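Local coordinates for protein nitroalkane oxidase (PDB 3MKH) that oxidises primary and secondary nitroalkanes to aldehydes or ketones with FAD and molecular oxygen, releasing nitrite and hydrogen peroxide, at residues M169-A175 against V238-H242; G102-I106 against D183-V187. One frame throughout, in Å; residues are numbered along the deposited sequence.

Interaction 1 (M169-A175 against V238-H242); sequences MWATNCA and VSGPH. With FAD (flavin-adenine dinucleotide), chain E.
Asn173 N donates to Ser239 O over 2.7 Å, and the bond is nearly straight, 166° at the hydrogen. Asn173 lies in the type II beta turn from Ala171 to Cys174, which is closed by Cys174 N bonding Ala171 O. Three residues earlier, Trp170 N reaches Gly240 O in a weak, bent bond. A water joins the same two backbones, accepting from Ala171 N and donating to Pro241 O. Gly240 faces the loop with bare backbone, its CA 3.7 Å from Ala171 O.

The side chain of Thr172 divides its two branches between protein and cofactor. CB lies 3.6 Å from FAD O4. OG1 comes within 2.8 Å of FAD N5, while Thr172 N makes a weak bond to FAD O4. CG2, anti to the backbone N, branches away from the flavin and touches Val238 CG1 at 3.6 Å.

Met169 runs out extended beside His242. Its CG and SD pass His242 CB, and SD approaches the imidazole obliquely, 4.8 Å from the ring centroid. Its CE sits over one face of the Trp170 indole, offset toward the rim. His242 NE2 is held by Glu167. Farther along, Ala175 CB packs on Pro241 CG. Trp170 also meets the flavin with CE3 near C8M, and Ile376 of the second subunit packs on it. The loop after strand 161-168 thus forms one wall of the flavin site in this acyl-CoA dehydrogenase fold, with segment 238-242 behind it.

Interaction 2 (G102-I106 against D183-V187); sequences GLTPI and DLACV
Helix segment 102-106 crosses strand 184-187 at 68°, with the two axes 8.0 Å apart at their closest. Gly102 and Cys186 have the nearest CA atoms of the two segments. The helix is kinked here: neither Pro105 N, which carries no hydrogen, nor Ile106 N bonds to the turn before.

Alternate strand residues Leu184 and Cys186 turn their side chains to the helix. The Cys186 thiol enters among Gly102, Pro105 and Ile106. Its SG lies 3.3 Å from Gly102 O, 4.1 Å from Pro105 CB and 4.0 Å from Ile106 CG1. With SG anti to its own carbonyl carbon (chi1 -70°), the sulfur is carried up to the helix backbone.

Ile106 and Leu184 meet tip to tip. Ile106 CD1 is 3.4 Å from Leu184 CD2, tighter than usual for two carbons. With chi2 of Ile106 at 170° its CD1 is anti to CA, and the chain is stretched toward the Leu184 methyl. Leu103 CD2 touches the same Leu184 methyl more loosely, at 4.2 Å.

Strand 206-212 flanks the patch, with Thr212 on Leu184 and Ile208 and Leu210 on Cys186. Leu256 of strand 255-257 packs on Pro105 and Ile106. The contact is buried and no clear hydrogen bond crosses it. Helix 90-109 is therefore joined to the beta domain here mainly by close packing of methyl groups, a proline ring and a thiol.

Overall arrangement
From the N terminus the chain runs through four helices before helix 90-109, which carries segment 102-106. Strands 130-133, 154-158 and 161-168 follow, then the loop 169-175. Strand 184-191 comes next, and its start closes interaction 2 across 76 intervening residues. The chain then passes strands 206-212 and 224-228 before segment 238-242 returns to the loop and closes interaction 1 across 62. The two closures cross, because their segments alternate. Interaction 2 joins the helical N-terminal region to the beta sheet. Interaction 1 ties together two loops at the flavin. Their centres are 13 Å apart and they do not touch, but helix 90-109 also packs on Thr172 and Val238.

Interaction 1 (M169-A175 against V238-H242)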
loop_
_atom_site.group_PDB
_atom_site.type_symbol
_atom_site.label_atom_id
_atom_site.label_comp_id
_atom_site.label_asym_id
_atom_site.label_seq_id
_atom_site.Cartn_x
_atom_site.Cartn_y
_atom_site.Cartn_z
ATOM N N MET A 169 6.603 24.220 22.469
ATOM C CA MET A 169 7.428 23.024 22.362
ATOM C C MET A 169 7.636 22.742 20.888
ATOM O O MET A 169 6.779 23.092 20.072
ATOM C CB MET A 169 6.720 21.844 23.043
ATOM C CG MET A 169 7.541 20.546 23.109
ATOM S SD MET A 169 6.663 19.299 24.099
ATOM C CE MET A 169 7.692 17.847 23.848
ATOM N N TRP A 170 8.790 22.161 20.562
ATOM C CA TRP A 170 9.152 21.740 19.209
ATOM C C TRP A 170 9.635 22.880 18.305
ATOM O O TRP A 170 9.987 22.642 17.154
ATOM C CB TRP A 170 8.003 20.999 18.509
ATOM C CG TRP A 170 7.530 19.723 19.195
ATOM C CD1 TRP A 170 6.334 19.536 19.834
ATOM C CD2 TRP A 170 8.224 18.472 19.272
ATOM N NE1 TRP A 170 6.257 18.256 20.329
ATOM C CE2 TRP A 170 7.397 17.578 19.987
ATOM C CE3 TRP A 170 9.470 18.021 18.817
ATOM C CZ2 TRP A 170 7.773 16.264 20.257
ATOM C CZ3 TRP A 170 9.842 16.709 19.088
ATOM C CH2 TRP A 170 8.993 15.847 19.798
ATOM N N ALA A 171 9.640 24.110 18.805
ATOM C CA ALA A 171 9.958 25.243 17.943
ATOM C C ALA A 171 11.459 25.370 17.752
ATOM O O ALA A 171 12.195 25.879 18.609
ATOM C CB ALA A 171 9.353 26.524 18.476
ATOM N N THR A 172 11.906 24.887 16.607
ATOM C CA THR A 172 13.322 24.744 16.341
ATOM C C THR A 172 14.083 26.061 16.518
ATOM O O THR A 172 13.692 27.086 15.962
ATOM C CB THR A 172 13.527 24.197 14.919
ATOM O OG1 THR A 172 12.813 22.961 14.783
ATOM C CG2 THR A 172 14.989 23.978 14.640
ATOM N N ASN A 173 15.164 26.012 17.296
ATOM C CA ASN A 173 16.042 27.161 17.545
ATOM C C ASN A 173 15.564 28.153 18.615
ATOM O O ASN A 173 16.320 29.052 18.979
ATOM C CB ASN A 173 16.300 27.986 16.259
ATOM C CG ASN A 173 17.106 27.251 15.203
ATOM O OD1 ASN A 173 17.142 27.685 14.030
ATOM N ND2 ASN A 173 17.776 26.178 15.588
ATOM N N CYS A 174 14.330 28.024 19.110
ATOM C CA CYS A 174 13.755 29.096 19.935
ATOM C C CYS A 174 14.568 29.430 21.193
ATOM O O CYS A 174 14.506 30.559 21.700
ATOM C CB CYS A 174 12.303 28.786 20.325
ATOM S SG CYS A 174 12.135 27.404 21.490
ATOM N N ALA A 175 15.342 28.465 21.687
ATOM C CA ALA A 175 16.084 28.688 22.927
ATOM C C ALA A 175 17.495 29.268 22.723
ATOM O O ALA A 175 18.159 29.645 23.687
ATOM C CB ALA A 175 16.130 27.391 23.758
ATOM N N VAL A 238 19.384 19.071 16.466
ATOM C CA VAL A 238 18.333 20.080 16.360
ATOM C C VAL A 238 17.718 20.329 17.729
ATOM O O VAL A 238 17.420 19.388 18.455
ATOM C CB VAL A 238 17.231 19.646 15.375
ATOM C CG1 VAL A 238 16.065 20.597 15.445
ATOM C CG2 VAL A 238 17.799 19.554 13.948
ATOM N N SER A 239 17.546 21.595 18.091
ATOM C CA SER A 239 17.004 21.943 19.405
ATOM C C SER A 239 15.634 22.634 19.292
ATOM O O SER A 239 15.540 23.764 18.828
ATOM C CB SER A 239 17.984 22.848 20.161
ATOM O OG SER A 239 17.457 23.233 21.421
ATOM N N GLY A 240 14.581 21.960 19.739
ATOM C CA GLY A 240 13.261 22.573 19.810
ATOM C C GLY A 240 12.601 22.194 21.115
ATOM O O GLY A 240 11.668 21.403 21.135
ATOM N N PRO A 241 13.110 22.744 22.229
ATOM C CA PRO A 241 12.722 22.263 23.559
ATOM C C PRO A 241 11.331 22.696 24.021
ATOM O O PRO A 241 10.683 23.550 23.410
ATOM C CB PRO A 241 13.805 22.863 24.470
ATOM C CG PRO A 241 14.281 24.079 23.708
ATOM C CD PRO A 241 14.237 23.693 22.278
ATOM N N HIS A 242 10.865 22.074 25.102
ATOM C CA HIS A 242 9.670 22.540 25.786
ATOM C C HIS A 242 10.131 23.733 26.615
ATOM O O HIS A 242 11.029 23.591 27.466
ATOM C CB HIS A 242 9.121 21.413 26.666
ATOM C CG HIS A 242 7.902 21.786 27.455
ATOM N ND1 HIS A 242 7.363 20.961 28.421
ATOM C CD2 HIS A 242 7.126 22.897 27.430
ATOM C CE1 HIS A 242 6.299 21.542 28.949
ATOM N NE2 HIS A 242 6.138 22.721 28.368
HETATM P PA FAD E . -0.938 17.844 16.939
HETATM O O1A FAD E . -1.848 18.882 17.416
HETATM O O2A FAD E . 0.158 17.404 17.804
HETATM O O5B FAD E . -1.815 16.564 16.520
HETATM C C5B FAD E . -1.342 15.240 16.756
HETATM C C4B FAD E . -2.166 14.170 16.016
HETATM O O4B FAD E . -3.510 14.183 16.518
HETATM C C3B FAD E . -2.284 14.478 14.526
HETATM O O3B FAD E . -1.206 13.866 13.817
HETATM C C2B FAD E . -3.590 13.801 14.155
HETATM O O2B FAD E . -3.363 12.426 13.863
HETATM C C1B FAD E . -4.430 13.931 15.426
HETATM N N9A FAD E . -5.358 15.085 15.263
HETATM C C8A FAD E . -5.381 16.185 16.009
HETATM N N7A FAD E . -6.332 17.003 15.574
HETATM C C5A FAD E . -6.924 16.417 14.541
HETATM C C6A FAD E . -7.968 16.779 13.700
HETATM N N6A FAD E . -8.590 17.939 13.856
HETATM N N1A FAD E . -8.338 15.936 12.730
HETATM C C2A FAD E . -7.724 14.778 12.568
HETATM N N3A FAD E . -6.728 14.403 13.353
HETATM C C4A FAD E . -6.306 15.197 14.342
HETATM N N1 FAD E . 7.070 23.720 15.451
HETATM C C2 FAD E . 7.204 25.099 15.353
HETATM O O2 FAD E . 6.329 25.823 15.806
HETATM N N3 FAD E . 8.323 25.651 14.737
HETATM C C4 FAD E . 9.323 24.830 14.222
HETATM O O4 FAD E . 10.309 25.329 13.686
HETATM C C4X FAD E . 9.189 23.452 14.322
HETATM N N5 FAD E . 10.171 22.598 13.811
HETATM C C5X FAD E . 10.190 21.260 14.220
HETATM C C6 FAD E . 11.316 20.467 14.019
HETATM C C7 FAD E . 11.320 19.142 14.438
HETATM C C7M FAD E . 12.550 18.263 14.227
HETATM C C8 FAD E . 10.196 18.611 15.055
HETATM C C8M FAD E . 10.188 17.155 15.520
HETATM C C9 FAD E . 9.072 19.401 15.246
HETATM C C9A FAD E . 9.069 20.724 14.834
HETATM N N10 FAD E . 7.942 21.522 15.032
HETATM C C10 FAD E . 8.066 22.902 14.934
HETATM C "C1'" FAD E . 6.620 20.919 15.328
HETATM C "C2'" FAD E . 5.887 20.550 14.037
HETATM O "O2'" FAD E . 5.618 21.724 13.278
HETATM C "C3'" FAD E . 4.581 19.779 14.289
HETATM O "O3'" FAD E . 4.098 19.302 13.042
HETATM C "C4'" FAD E . 3.476 20.626 14.937
HETATM O "O4'" FAD E . 3.684 20.720 16.340
HETATM C "C5'" FAD E . 2.101 19.995 14.684
HETATM O "O5'" FAD E . 2.069 18.632 15.108
HETATM P P FAD E . 0.860 17.677 14.699
HETATM O O1P FAD E . 0.585 17.874 13.271
HETATM O O2P FAD E . 1.139 16.325 15.183
HETATM O O3P FAD E . -0.359 18.339 15.523
HETATM O O HOH W 1 9.496 25.256 21.533
#

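Interaction 2 (G102-I106 against D183-V187)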
loop_
_atom_site.group_PDB
_atom_site.type_symbol
_atom_site.label_atom_id
_atom_site.label_comp_id
_atom_site.label_asym_id
_atom_site.label_seq_id
_atom_site.Cartn_x
_atom_site.Cartn_y
_atom_site.Cartn_z
ATOM N N GLY A 102 11.790 30.818 10.548
ATOM C CA GLY A 102 11.564 31.880 11.513
ATOM C C GLY A 102 11.521 33.262 10.874
ATOM O O GLY A 102 10.800 34.145 11.335
ATOM N N LEU A 103 12.295 33.457 9.812
ATOM C CA LEU A 103 12.293 34.742 9.090
ATOM C C LEU A 103 11.121 34.913 8.122
ATOM O O LEU A 103 10.811 36.039 7.709
ATOM C CB LEU A 103 13.612 34.932 8.333
ATOM C CG LEU A 103 14.853 34.970 9.222
ATOM C CD1 LEU A 103 16.148 34.868 8.395
ATOM C CD2 LEU A 103 14.831 36.215 10.100
ATOM N N THR A 104 10.470 33.808 7.772
ATOM C CA THR A 104 9.414 33.824 6.761
ATOM C C THR A 104 8.225 34.751 7.087
ATOM O O THR A 104 7.793 35.513 6.227
ATOM C CB THR A 104 8.941 32.388 6.416
ATOM O OG1 THR A 104 10.052 31.644 5.901
ATOM C CG2 THR A 104 7.803 32.416 5.368
ATOM N N PRO A 105 7.707 34.714 8.326
ATOM C CA PRO A 105 6.602 35.636 8.631
ATOM C C PRO A 105 6.989 37.093 8.447
ATOM O O PRO A 105 6.155 37.902 8.056
ATOM C CB PRO A 105 6.300 35.347 10.108
ATOM C CG PRO A 105 6.720 33.909 10.270
ATOM C CD PRO A 105 7.989 33.812 9.459
ATOM N N ILE A 106 8.248 37.413 8.712
ATOM C CA ILE A 106 8.763 38.757 8.511
ATOM C C ILE A 106 8.886 39.109 7.015
ATOM O O ILE A 106 8.540 40.222 6.617
ATOM C CB ILE A 106 10.081 38.969 9.268
ATOM C CG1 ILE A 106 9.828 38.782 10.770
ATOM C CG2 ILE A 106 10.613 40.374 9.034
ATOM C CD1 ILE A 106 11.068 38.737 11.602
ATOM N N ASP A 183 17.921 34.860 18.986
ATOM C CA ASP A 183 17.939 36.268 18.560
ATOM C C ASP A 183 16.578 36.820 18.164
ATOM O O ASP A 183 16.240 37.956 18.504
ATOM C CB ASP A 183 18.899 36.450 17.383
ATOM C CG ASP A 183 20.299 35.953 17.697
ATOM O OD1 ASP A 183 21.192 36.797 17.919
ATOM O OD2 ASP A 183 20.508 34.718 17.718
ATOM N N LEU A 184 15.802 36.036 17.418
ATOM C CA LEU A 184 14.537 36.546 16.899
ATOM C C LEU A 184 13.489 35.445 16.830
ATOM O O LEU A 184 13.596 34.536 16.019
ATOM C CB LEU A 184 14.747 37.146 15.508
ATOM C CG LEU A 184 13.509 37.800 14.902
ATOM C CD1 LEU A 184 13.000 38.856 15.867
ATOM C CD2 LEU A 184 13.842 38.428 13.539
ATOM N N ALA A 185 12.479 35.521 17.685
ATOM C CA ALA A 185 11.410 34.525 17.688
ATOM C C ALA A 185 10.124 35.167 17.177
ATOM O O ALA A 185 9.754 36.247 17.637
ATOM C CB ALA A 185 11.199 33.972 19.108
ATOM N N CYS A 186 9.456 34.521 16.222
ATOM C CA CYS A 186 8.108 34.938 15.826
ATOM C C CYS A 186 7.101 34.112 16.623
ATOM O O CYS A 186 6.879 32.939 16.317
ATOM C CB CYS A 186 7.885 34.726 14.330
ATOM S SG CYS A 186 8.849 35.867 13.300
ATOM N N VAL A 187 6.504 34.719 17.648
ATOM C CA VAL A 187 5.668 33.963 18.576
ATOM C C VAL A 187 4.218 34.071 18.164
ATOM O O VAL A 187 3.632 35.167 18.131
ATOM C CB VAL A 187 5.855 34.410 20.030
ATOM C CG1 VAL A 187 4.984 33.555 20.984
ATOM C CG2 VAL A 187 7.320 34.298 20.410
#